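Local coordinates for protein 2-dehydropantoate 2-reductase, putative (Enterococcus faecalis, PDB 2EW2) that probably catalyses the NADPH-dependent reduction of 2-dehydropantoate (ketopantoate) to (R)-pantoate, a step in pantothenate biosynthesis, at residues B[18-23]-B[143-148]. Sequence-based numbering, arbitrary orientation. Where two conformers were deposited one is given.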
ATOM      1  N   LEU B  18      19.580  19.137 -30.321  1.00 24.03           N
ATOM      2  CA  LEU B  18      20.644  18.175 -30.578  1.00 24.93           C
ATOM      3  C   LEU B  18      20.815  17.959 -32.083  1.00 24.78           C
ATOM      4  O   LEU B  18      21.938  17.908 -32.582  1.00 25.09           O
ATOM      5  CB  LEU B  18      20.382  16.836 -29.854  1.00 25.23           C
ATOM      6  CG  LEU B  18      20.179  16.841 -28.328  1.00 27.68           C
ATOM      7  CD1 LEU B  18      20.516  15.490 -27.704  1.00 29.11           C
ATOM      8  CD2 LEU B  18      20.929  17.945 -27.620  1.00 28.40           C
ATOM      9  N   GLY B  19      19.706  17.853 -32.804  1.00 24.45           N
ATOM     10  CA  GLY B  19      19.754  17.661 -34.249  1.00 25.40           C
ATOM     11  C   GLY B  19      20.487  18.760 -35.008  1.00 25.86           C
ATOM     12  O   GLY B  19      21.380  18.483 -35.815  1.00 26.14           O
ATOM     13  N   ILE B  20      20.082  20.002 -34.770  1.00 25.95           N
ATOM     14  CA  ILE B  20      20.720  21.172 -35.378  1.00 26.73           C
ATOM     15  C   ILE B  20      22.226  21.237 -35.096  1.00 26.37           C
ATOM     16  O   ILE B  20      23.022  21.424 -36.012  1.00 25.98           O
ATOM     17  CB  ILE B  20      20.061  22.498 -34.900  1.00 26.63           C
ATOM     18  CG1 ILE B  20      18.671  22.636 -35.524  1.00 28.30           C
ATOM     19  CG2 ILE B  20      20.932  23.708 -35.319  1.00 28.10           C
ATOM     20  CD1 ILE B  20      17.783  23.704 -34.898  1.00 27.44           C
HETATM   21  N   MSE B  21      22.585  21.103 -33.823  1.00 25.97           N
HETATM   22  CA  MSE B  21      23.959  21.238 -33.371  1.00 27.04           C
HETATM   23  C   MSE B  21      24.850  20.115 -33.904  1.00 25.96           C
HETATM   24  O   MSE B  21      25.978  20.364 -34.318  1.00 25.36           O
HETATM   25  CB  MSE B  21      24.002  21.319 -31.843  1.00 26.42           C
HETATM   26  CG  MSE B  21      23.281  22.551 -31.278  1.00 26.44           C
HETATM   27 SE   MSE B  21      23.463  22.714 -29.328  0.85 32.89          SE
HETATM   28  CE  MSE B  21      25.326  23.180 -29.219  1.00 27.08           C
ATOM     29  N   LEU B  22      24.336  18.882 -33.907  1.00 25.48           N
ATOM     30  CA  LEU B  22      25.067  17.753 -34.491  1.00 24.71           C
ATOM     31  C   LEU B  22      25.188  17.871 -36.016  1.00 25.32           C
ATOM     32  O   LEU B  22      26.168  17.408 -36.603  1.00 25.05           O
ATOM     33  CB  LEU B  22      24.415  16.422 -34.091  1.00 23.85           C
ATOM     34  CG  LEU B  22      24.618  16.009 -32.628  1.00 22.69           C
ATOM     35  CD1 LEU B  22      23.617  14.910 -32.233  1.00 19.90           C
ATOM     36  CD2 LEU B  22      26.077  15.566 -32.372  1.00 19.79           C
ATOM     37  N   HIS B  23      24.191  18.491 -36.640  1.00 26.32           N
ATOM     38  CA  HIS B  23      24.215  18.776 -38.066  1.00 27.96           C
ATOM     39  C   HIS B  23      25.296  19.819 -38.365  1.00 28.59           C
ATOM     40  O   HIS B  23      26.059  19.680 -39.324  1.00 28.72           O
ATOM     41  CB  HIS B  23      22.838  19.249 -38.548  1.00 28.16           C
ATOM     42  CG  HIS B  23      22.821  19.721 -39.974  1.00 30.31           C
ATOM     43  ND1 HIS B  23      22.883  18.855 -41.048  1.00 30.96           N
ATOM     44  CD2 HIS B  23      22.736  20.967 -40.499  1.00 30.98           C
ATOM     45  CE1 HIS B  23      22.838  19.549 -42.172  1.00 32.43           C
ATOM     46  NE2 HIS B  23      22.754  20.832 -41.866  1.00 32.20           N
ATOM     47  N   VAL B 143      11.866  26.177 -33.389  1.00 25.10           N
ATOM     48  CA  VAL B 143      12.346  26.083 -32.015  1.00 25.43           C
ATOM     49  C   VAL B 143      13.153  27.311 -31.603  1.00 25.42           C
ATOM     50  O   VAL B 143      13.701  28.027 -32.453  1.00 25.75           O
ATOM     51  CB  VAL B 143      13.158  24.768 -31.742  1.00 25.19           C
ATOM     52  CG1 VAL B 143      12.302  23.534 -32.051  1.00 26.25           C
ATOM     53  CG2 VAL B 143      14.483  24.730 -32.523  1.00 25.39           C
ATOM     54  N   LYS B 144      13.207  27.545 -30.298  1.00 25.12           N
ATOM     55  CA  LYS B 144      13.955  28.650 -29.742  1.00 25.78           C
ATOM     56  C   LYS B 144      14.964  28.106 -28.754  1.00 25.81           C
ATOM     57  O   LYS B 144      14.616  27.377 -27.806  1.00 26.21           O
ATOM     58  CB  LYS B 144      13.025  29.671 -29.066  1.00 26.01           C
ATOM     59  CG  LYS B 144      13.748  30.937 -28.595  1.00 26.76           C
ATOM     60  CD  LYS B 144      12.786  31.930 -27.964  1.00 27.22           C
ATOM     61  CE  LYS B 144      13.364  33.350 -28.004  1.00 30.26           C
ATOM     62  NZ  LYS B 144      12.327  34.348 -27.604  1.00 33.41           N
ATOM     63  N   LEU B 145      16.216  28.472 -28.982  1.00 25.96           N
ATOM     64  CA  LEU B 145      17.333  27.906 -28.257  1.00 26.75           C
ATOM     65  C   LEU B 145      18.104  29.040 -27.621  1.00 27.23           C
ATOM     66  O   LEU B 145      18.618  29.907 -28.328  1.00 27.74           O
ATOM     67  CB  LEU B 145      18.241  27.114 -29.217  1.00 26.49           C
ATOM     68  CG  LEU B 145      17.623  25.979 -30.059  1.00 26.61           C
ATOM     69  CD1 LEU B 145      18.683  25.257 -30.864  1.00 25.13           C
ATOM     70  CD2 LEU B 145      16.857  24.980 -29.169  1.00 23.63           C
ATOM     71  N   LEU B 146      18.167  29.034 -26.291  1.00 27.51           N
ATOM     72  CA  LEU B 146      18.885  30.057 -25.536  1.00 27.97           C
ATOM     73  C   LEU B 146      19.725  29.368 -24.487  1.00 28.25           C
ATOM     74  O   LEU B 146      19.471  28.208 -24.149  1.00 28.03           O
ATOM     75  CB  LEU B 146      17.895  30.983 -24.818  1.00 28.52           C
ATOM     76  CG  LEU B 146      16.952  31.799 -25.693  1.00 29.14           C
ATOM     77  CD1 LEU B 146      15.978  32.598 -24.818  1.00 30.79           C
ATOM     78  CD2 LEU B 146      17.778  32.727 -26.600  1.00 32.60           C
ATOM     79  N   GLY B 147      20.705  30.089 -23.957  1.00 27.67           N
ATOM     80  CA  GLY B 147      21.437  29.627 -22.798  1.00 28.14           C
ATOM     81  C   GLY B 147      22.502  28.584 -23.070  1.00 27.90           C
ATOM     82  O   GLY B 147      22.804  28.269 -24.221  1.00 28.32           O
ATOM     83  N   ASP B 148      23.048  28.049 -21.987  0.70 28.41           N
ATOM     84  CA  ASP B 148      24.121  27.076 -22.024  0.70 28.68           C
ATOM     85  C   ASP B 148      23.587  25.712 -21.583  0.70 28.10           C
ATOM     86  O   ASP B 148      22.390  25.543 -21.341  0.70 27.93           O
ATOM     87  CB  ASP B 148      25.284  27.524 -21.114  0.70 29.40           C
ATOM     88  CG  ASP B 148      24.870  27.713 -19.649  0.70 31.61           C
ATOM     89  OD1 ASP B 148      23.943  27.022 -19.164  0.70 34.69           O
ATOM     90  OD2 ASP B 148      25.492  28.552 -18.955  0.70 34.38           O
TER
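Ile20 CD1 is the one atom of helix segment 18-23 that comes within 4.5 Å of segment 143-148, meeting Val143 CG2 at 4.2 Å and Leu145 CD1 at 4.4 Å. Both are methyl-to-methyl distances, and no hydrogen bond crosses the contact, which is therefore purely apolar; the buried surface, 97 Å² summed over both sides, is small. The torsions account for this reach. Ile20 CG1 lies anti to the carbonyl carbon (chi1 -71°), and the extended second torsion (chi2 166°) carries CD1 outward from the helix. Val143 answers tip to tip, its CG1 turned anti to the carbonyl carbon (chi1 -58°), which leaves CG2 between the backbone N and the carbonyl carbon and facing the isoleucine. Leu145, two residues further along the strand, sends its CB the same way, toward the helix, and presents the CD1 branch.

Helix 13-24 follows strand 5-9 through a glycine-rich GxGxxG-like turn, the arrangement expected at the start of an NADP-binding Rossmann domain, whereas strand 142-145 belongs to a separate four-stranded sheet. The contact thus packs the first Rossmann helix onto a face of that smaller sheet. Strand 47-51 pairs with 142-145 by backbone hydrogen bonds, and its Leu47 and Ala49 also touch Ile20, so the isoleucine rests against two adjacent strands. On the helix side, Ser16 touches Val143 and Arg17 touches Leu145, extending the packing by one turn. The CA atoms of Ile20 and Val143 stay 10.3 Å apart, a separation bridged by side chains alone.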